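Local coordinates for protein PKS (Streptomyces sp. CNQ431, PDB 5YDA) that forms the acyltransferase domain of a splenocin polyketide synthase, a broadly selective domain that probably loads acyl extender units onto the acyl carrier protein, at residues Leu316-Pro321 with Thr340-Trp345; Arg78-Val83 with Pro103-Glu108. All blocks are in the same frame, centred on the assembly; numbering follows the deposited sequence.

Contact 1: Leu316-Pro321 with Thr340-Trp345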
loop_
_atom_site.group_PDB
_atom_site.type_symbol
_atom_site.label_atom_id
_atom_site.label_comp_id
_atom_site.label_asym_id
_atom_site.label_seq_id
_atom_site.Cartn_x
_atom_site.Cartn_y
_atom_site.Cartn_z
ATOM N N LEU A 316 3.062 24.369 2.818
ATOM C CA LEU A 316 4.036 23.286 2.696
ATOM C C LEU A 316 5.326 23.744 2.024
ATOM O O LEU A 316 5.298 24.498 1.050
ATOM C CB LEU A 316 3.458 22.128 1.882
ATOM C CG LEU A 316 2.110 21.528 2.276
ATOM C CD1 LEU A 316 1.684 20.549 1.192
ATOM C CD2 LEU A 316 2.242 20.833 3.624
ATOM N N THR A 317 6.449 23.222 2.504
ATOM C CA THR A 317 7.735 23.372 1.827
ATOM C C THR A 317 7.899 22.243 0.810
ATOM O O THR A 317 8.325 21.134 1.153
ATOM C CB THR A 317 8.871 23.370 2.844
ATOM O OG1 THR A 317 8.695 24.466 3.751
ATOM C CG2 THR A 317 10.218 23.501 2.139
ATOM N N LEU A 318 7.582 22.523 -0.451
ATOM C CA LEU A 318 7.669 21.517 -1.503
ATOM C C LEU A 318 9.072 21.465 -2.101
ATOM O O LEU A 318 9.679 22.499 -2.384
ATOM C CB LEU A 318 6.646 21.809 -2.596
ATOM C CG LEU A 318 5.199 21.906 -2.127
ATOM C CD1 LEU A 318 4.317 22.363 -3.278
ATOM C CD2 LEU A 318 4.724 20.554 -1.569
ATOM N N ARG A 319 9.577 20.257 -2.294
ATOM C CA ARG A 319 10.895 20.007 -2.856
ATOM C C ARG A 319 10.763 19.020 -4.006
ATOM O O ARG A 319 9.788 18.266 -4.077
ATOM C CB ARG A 319 11.866 19.448 -1.801
ATOM C CG ARG A 319 12.278 20.433 -0.705
ATOM C CD ARG A 319 13.165 19.730 0.330
ATOM N NE ARG A 319 13.705 20.623 1.358
ATOM C CZ ARG A 319 13.097 20.908 2.509
ATOM N NH1 ARG A 319 11.903 20.388 2.789
ATOM N NH2 ARG A 319 13.680 21.722 3.382
ATOM N N PRO A 320 11.722 19.019 -4.936
ATOM C CA PRO A 320 11.681 18.012 -6.000
ATOM C C PRO A 320 11.812 16.630 -5.420
ATOM O O PRO A 320 12.461 16.429 -4.373
ATOM C CB PRO A 320 12.900 18.378 -6.871
ATOM C CG PRO A 320 13.332 19.733 -6.439
ATOM C CD PRO A 320 12.862 19.943 -5.048
ATOM N N PRO A 321 11.213 15.618 -6.058
ATOM C CA PRO A 321 11.271 14.271 -5.487
ATOM C C PRO A 321 12.687 13.727 -5.502
ATOM O O PRO A 321 13.410 13.840 -6.493
ATOM C CB PRO A 321 10.353 13.454 -6.399
ATOM C CG PRO A 321 10.378 14.208 -7.695
ATOM C CD PRO A 321 10.401 15.651 -7.287
ATOM N N THR A 340 6.532 20.608 -7.113
ATOM C CA THR A 340 6.743 21.800 -6.301
ATOM C C THR A 340 5.735 22.896 -6.588
ATOM O O THR A 340 5.913 24.020 -6.112
ATOM C CB THR A 340 8.160 22.337 -6.509
ATOM O OG1 THR A 340 8.374 22.589 -7.908
ATOM C CG2 THR A 340 9.180 21.325 -6.004
ATOM N N ASP A 341 4.678 22.594 -7.338
ATOM C CA ASP A 341 3.700 23.587 -7.771
ATOM C C ASP A 341 2.379 23.372 -7.043
ATOM O O ASP A 341 1.755 22.318 -7.195
ATOM C CB ASP A 341 3.490 23.508 -9.284
ATOM C CG ASP A 341 2.418 24.459 -9.768
ATOM O OD1 ASP A 341 1.820 24.216 -10.834
ATOM O OD2 ASP A 341 2.155 25.456 -9.075
ATOM N N VAL A 342 1.940 24.387 -6.289
ATOM C CA VAL A 342 0.676 24.308 -5.557
ATOM C C VAL A 342 -0.487 24.046 -6.506
ATOM O O VAL A 342 -1.416 23.286 -6.180
ATOM C CB VAL A 342 0.440 25.590 -4.726
ATOM C CG1 VAL A 342 -1.034 25.734 -4.344
ATOM C CG2 VAL A 342 1.284 25.589 -3.458
ATOM N N GLY A 343 -0.474 24.693 -7.682
ATOM C CA GLY A 343 -1.565 24.518 -8.629
ATOM C C GLY A 343 -1.680 23.086 -9.127
ATOM O O GLY A 343 -2.790 22.587 -9.349
ATOM N N HIS A 344 -0.543 22.403 -9.294
ATOM C CA HIS A 344 -0.572 20.987 -9.644
ATOM C C HIS A 344 -1.279 20.181 -8.557
ATOM O O HIS A 344 -2.169 19.369 -8.843
ATOM C CB HIS A 344 0.854 20.482 -9.874
ATOM C CG HIS A 344 0.982 18.991 -9.915
ATOM N ND1 HIS A 344 0.635 18.242 -11.018
ATOM C CD2 HIS A 344 1.435 18.108 -8.989
ATOM C CE1 HIS A 344 0.867 16.964 -10.773
ATOM N NE2 HIS A 344 1.357 16.856 -9.551
ATOM N N TRP A 345 -0.927 20.432 -7.293
ATOM C CA TRP A 345 -1.567 19.703 -6.207
ATOM C C TRP A 345 -3.049 20.033 -6.110
ATOM O O TRP A 345 -3.848 19.156 -5.761
ATOM C CB TRP A 345 -0.839 19.977 -4.891
ATOM C CG TRP A 345 0.446 19.210 -4.818
ATOM C CD1 TRP A 345 1.695 19.670 -5.095
ATOM C CD2 TRP A 345 0.595 17.824 -4.484
ATOM N NE1 TRP A 345 2.617 18.664 -4.937
ATOM C CE2 TRP A 345 1.966 17.520 -4.562
ATOM C CE3 TRP A 345 -0.300 16.818 -4.103
ATOM C CZ2 TRP A 345 2.465 16.259 -4.283
ATOM C CZ3 TRP A 345 0.194 15.568 -3.835
ATOM C CH2 TRP A 345 1.566 15.294 -3.928
#
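Leu318 and Thr340 meet in a surface contact of methyl groups on side chains and peptide groups, between the loop that follows helix 306-313 and the short link joining helices 336-339 and 342-350. No hydrogen bond crosses it. Leu318 does most of the touching. Chi1 of -56° puts its CG anti to the carbonyl carbon, and the extended chi2 (173°) carries CD1 over the Thr340 backbone. CD1 of Leu318 lies 3.6 Å from C of Thr340. CD1 of Leu318 is 4.2 Å from CD1 of Trp345, oblique to the indole ring. CD1 of Leu318 is also 4.4 Å from CG2 of Val342.

Thr340 answers with its methyl. CG2 of Thr340 packs 3.4 Å from C of Arg319, next to the Pro320 ring. OG1 of Thr340 instead bonds to Asp336 O, back in the preceding helix. The polar and apolar branches of this threonine therefore serve different neighbours.

The link is a tight helix-to-helix junction in the acyltransferase domain. Thr340 leaves the first helix, and Asp341 is the N-cap of the next. The Asp341 carboxylate accepts weak capping bonds from the backbone N of Gly343 and of His344. Trp345 NE1 bonds to Ala339 O, which ties the indole across the junction. The Trp345 ring also meets Tyr204. On the loop side, NH1 of Arg319 makes a salt bridge with Glu214.

Contact 2: Arg78-Val83 with Pro103-Glu108; sequences RHRLTV and PPVPDE
Val105 N donates to Arg78 O, and this backbone bond joins the start of strand 79-85 to the loop between helix 88-97 and strand 112-116. The bond is 2.9 Å long from Val105 N to Arg78 O and nearly straight, at 165° on the hydrogen. The donor sits 24° off the carbonyl plane. CA of Pro104 adds a C-H...O contact, 3.3 Å from the same Arg78 oxygen.

A water lies beside this bond. It accepts from Arg80 N at 2.9 Å. The same water is 2.9 Å from Pro103 O and probably donates to it.

The side chains add flat groups over aliphatic ones. CB of Pro104 lies over the middle of the His79 ring in a CH-pi contact, 3.7 Å from the ring centroid. The same CB of Pro104 lies toward the rim of one face of the Arg78 guanidinium. The Arg78 chain bends at chi3 (-22°), which brings that group back over the proline. NH1 of Arg78 is 4.4 Å from OD2 of Asp107, but the carboxylate oxygen lies well out of the guanidinium plane. The two share only opposite charge.

Arg80 is extended and crosses Val105 at about a right angle. CG1 of Val105 packs over one face of its guanidinium, 3.6 Å from NE of Arg80. The polar atoms of the Arg80 side chain bond elsewhere: NE to Leu77 O, NH1 to Trp419 O and, as a salt bridge, to Asp424, and NH2 weakly to Ala76 O. Arg80 also makes a cation-pi contact with Trp419.

Strand 79-85 pairs with strand 32-38 in a small antiparallel sheet. The backbone bond, probably helped by the water, thus fixes the loop to the strand start, while Pro104 and Val105 side-chain carbons pack on these flat groups and leave the Arg80 N-H groups to outside partners.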
loop_
_atom_site.group_PDB
_atom_site.type_symbol
_atom_site.label_atom_id
_atom_site.label_comp_id
_atom_site.label_asym_id
_atom_site.label_seq_id
_atom_site.Cartn_x
_atom_site.Cartn_y
_atom_site.Cartn_z
ATOM N N ARG A 78 19.659 -18.908 -7.452
ATOM C CA ARG A 78 18.709 -18.179 -8.292
ATOM C C ARG A 78 17.260 -18.462 -7.913
ATOM O O ARG A 78 16.423 -17.555 -7.955
ATOM C CB ARG A 78 18.941 -18.506 -9.776
ATOM C CG ARG A 78 20.157 -17.796 -10.410
ATOM C CD ARG A 78 20.087 -17.644 -11.958
ATOM N NE ARG A 78 19.202 -18.592 -12.646
ATOM C CZ ARG A 78 18.146 -18.237 -13.384
ATOM N NH1 ARG A 78 17.845 -16.946 -13.539
ATOM N NH2 ARG A 78 17.389 -19.168 -13.971
ATOM N N HIS A 79 16.940 -19.707 -7.577
ATOM C CA HIS A 79 15.580 -20.109 -7.238
ATOM C C HIS A 79 15.427 -20.093 -5.721
ATOM O O HIS A 79 16.131 -20.825 -5.019
ATOM C CB HIS A 79 15.272 -21.495 -7.800
ATOM C CG HIS A 79 15.159 -21.533 -9.293
ATOM N ND1 HIS A 79 13.957 -21.712 -9.943
ATOM C CD2 HIS A 79 16.096 -21.425 -10.262
ATOM C CE1 HIS A 79 14.157 -21.705 -11.248
ATOM N NE2 HIS A 79 15.447 -21.534 -11.469
ATOM N N ARG A 80 14.501 -19.275 -5.216
ATOM C CA ARG A 80 14.411 -19.000 -3.789
ATOM C C ARG A 80 12.995 -19.194 -3.270
ATOM O O ARG A 80 12.019 -18.948 -3.981
ATOM C CB ARG A 80 14.845 -17.567 -3.469
ATOM C CG ARG A 80 16.163 -17.175 -4.062
ATOM C CD ARG A 80 16.566 -15.759 -3.667
ATOM N NE ARG A 80 17.957 -15.513 -4.043
ATOM C CZ ARG A 80 18.582 -14.347 -3.939
ATOM N NH1 ARG A 80 17.948 -13.277 -3.462
ATOM N NH2 ARG A 80 19.855 -14.253 -4.308
ATOM N N LEU A 81 12.897 -19.617 -2.009
ATOM C CA LEU A 81 11.661 -19.496 -1.242
ATOM C C LEU A 81 12.017 -19.289 0.227
ATOM O O LEU A 81 13.162 -19.465 0.644
ATOM C CB LEU A 81 10.735 -20.709 -1.428
ATOM C CG LEU A 81 11.124 -22.142 -1.045
ATOM C CD1 LEU A 81 11.124 -22.385 0.460
ATOM C CD2 LEU A 81 10.167 -23.111 -1.732
ATOM N N THR A 82 11.019 -18.903 1.014
ATOM C CA THR A 82 11.206 -18.723 2.441
ATOM C C THR A 82 10.006 -19.294 3.166
ATOM O O THR A 82 8.931 -19.455 2.587
ATOM C CB THR A 82 11.362 -17.251 2.863
ATOM O OG1 THR A 82 10.146 -16.541 2.578
ATOM C CG2 THR A 82 12.547 -16.585 2.172
ATOM N N VAL A 83 10.211 -19.599 4.447
ATOM C CA VAL A 83 9.133 -19.828 5.395
ATOM C C VAL A 83 9.337 -18.874 6.562
ATOM O O VAL A 83 10.443 -18.384 6.794
ATOM C CB VAL A 83 9.077 -21.295 5.882
ATOM C CG1 VAL A 83 8.834 -22.229 4.707
ATOM C CG2 VAL A 83 10.366 -21.670 6.612
ATOM N N PRO A 103 9.403 -16.101 -9.703
ATOM C CA PRO A 103 10.377 -16.575 -10.691
ATOM C C PRO A 103 11.778 -16.548 -10.111
ATOM O O PRO A 103 12.013 -15.889 -9.085
ATOM C CB PRO A 103 10.239 -15.560 -11.838
ATOM C CG PRO A 103 8.920 -14.894 -11.615
ATOM C CD PRO A 103 8.719 -14.873 -10.148
ATOM N N PRO A 104 12.730 -17.251 -10.728
ATOM C CA PRO A 104 14.128 -17.115 -10.305
ATOM C C PRO A 104 14.566 -15.668 -10.423
ATOM O O PRO A 104 14.064 -14.923 -11.263
ATOM C CB PRO A 104 14.893 -18.021 -11.279
ATOM C CG PRO A 104 13.947 -18.258 -12.426
ATOM C CD PRO A 104 12.574 -18.206 -11.839
ATOM N N VAL A 105 15.489 -15.266 -9.550
ATOM C CA VAL A 105 15.850 -13.853 -9.428
ATOM C C VAL A 105 16.528 -13.385 -10.711
ATOM O O VAL A 105 17.211 -14.179 -11.376
ATOM C CB VAL A 105 16.747 -13.604 -8.205
ATOM C CG1 VAL A 105 16.218 -14.367 -7.012
ATOM C CG2 VAL A 105 18.184 -13.995 -8.498
ATOM N N PRO A 106 16.359 -12.129 -11.107
ATOM C CA PRO A 106 17.022 -11.647 -12.322
ATOM C C PRO A 106 18.527 -11.580 -12.124
ATOM O O PRO A 106 19.034 -11.582 -10.997
ATOM C CB PRO A 106 16.429 -10.247 -12.533
ATOM C CG PRO A 106 15.255 -10.155 -11.578
ATOM C CD PRO A 106 15.553 -11.085 -10.455
ATOM N N ASP A 107 19.219 -11.448 -13.239
ATOM C CA ASP A 107 20.652 -11.315 -13.236
ATOM C C ASP A 107 21.018 -9.972 -12.640
ATOM O O ASP A 107 22.058 -9.822 -12.057
ATOM C CB ASP A 107 21.202 -11.487 -14.637
ATOM C CG ASP A 107 20.686 -12.736 -15.311
ATOM O OD1 ASP A 107 20.261 -12.658 -16.482
ATOM O OD2 ASP A 107 20.708 -13.806 -14.677
ATOM N N GLU A 108 20.144 -8.998 -12.772
ATOM C CA GLU A 108 20.377 -7.704 -12.171
ATOM C C GLU A 108 19.329 -7.568 -11.077
ATOM O O GLU A 108 18.218 -7.990 -11.273
ATOM C CB GLU A 108 20.225 -6.597 -13.189
ATOM C CG GLU A 108 21.436 -6.405 -14.081
ATOM C CD GLU A 108 22.407 -5.373 -13.544
ATOM O OE1 GLU A 108 23.525 -5.763 -13.157
ATOM O OE2 GLU A 108 22.046 -4.182 -13.504
HETATM O O HOH W 1 13.346 -17.108 -6.763
#

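In the fold
Both contacts lie at the surface, their centres about 22 Å (contact 1) and 23 Å (contact 2) from the centre of the chain. Among the touching residues of each, one is buried: Trp345 in contact 1, Arg80 in contact 2. They share no helix or strand. Their centres are 39 Å apart and their nearest atoms about 21 Å. Contact 2 closes earlier in the chain and joins the small two-stranded sheet to the connection leading into strand 112-116 of the mixed sheet. Contact 1 joins a loop to a helix junction. It relies on van der Waals packing, with polar groups bonded elsewhere. Contact 2 combines backbone and water bonds with cationic and aromatic groups over proline and valine.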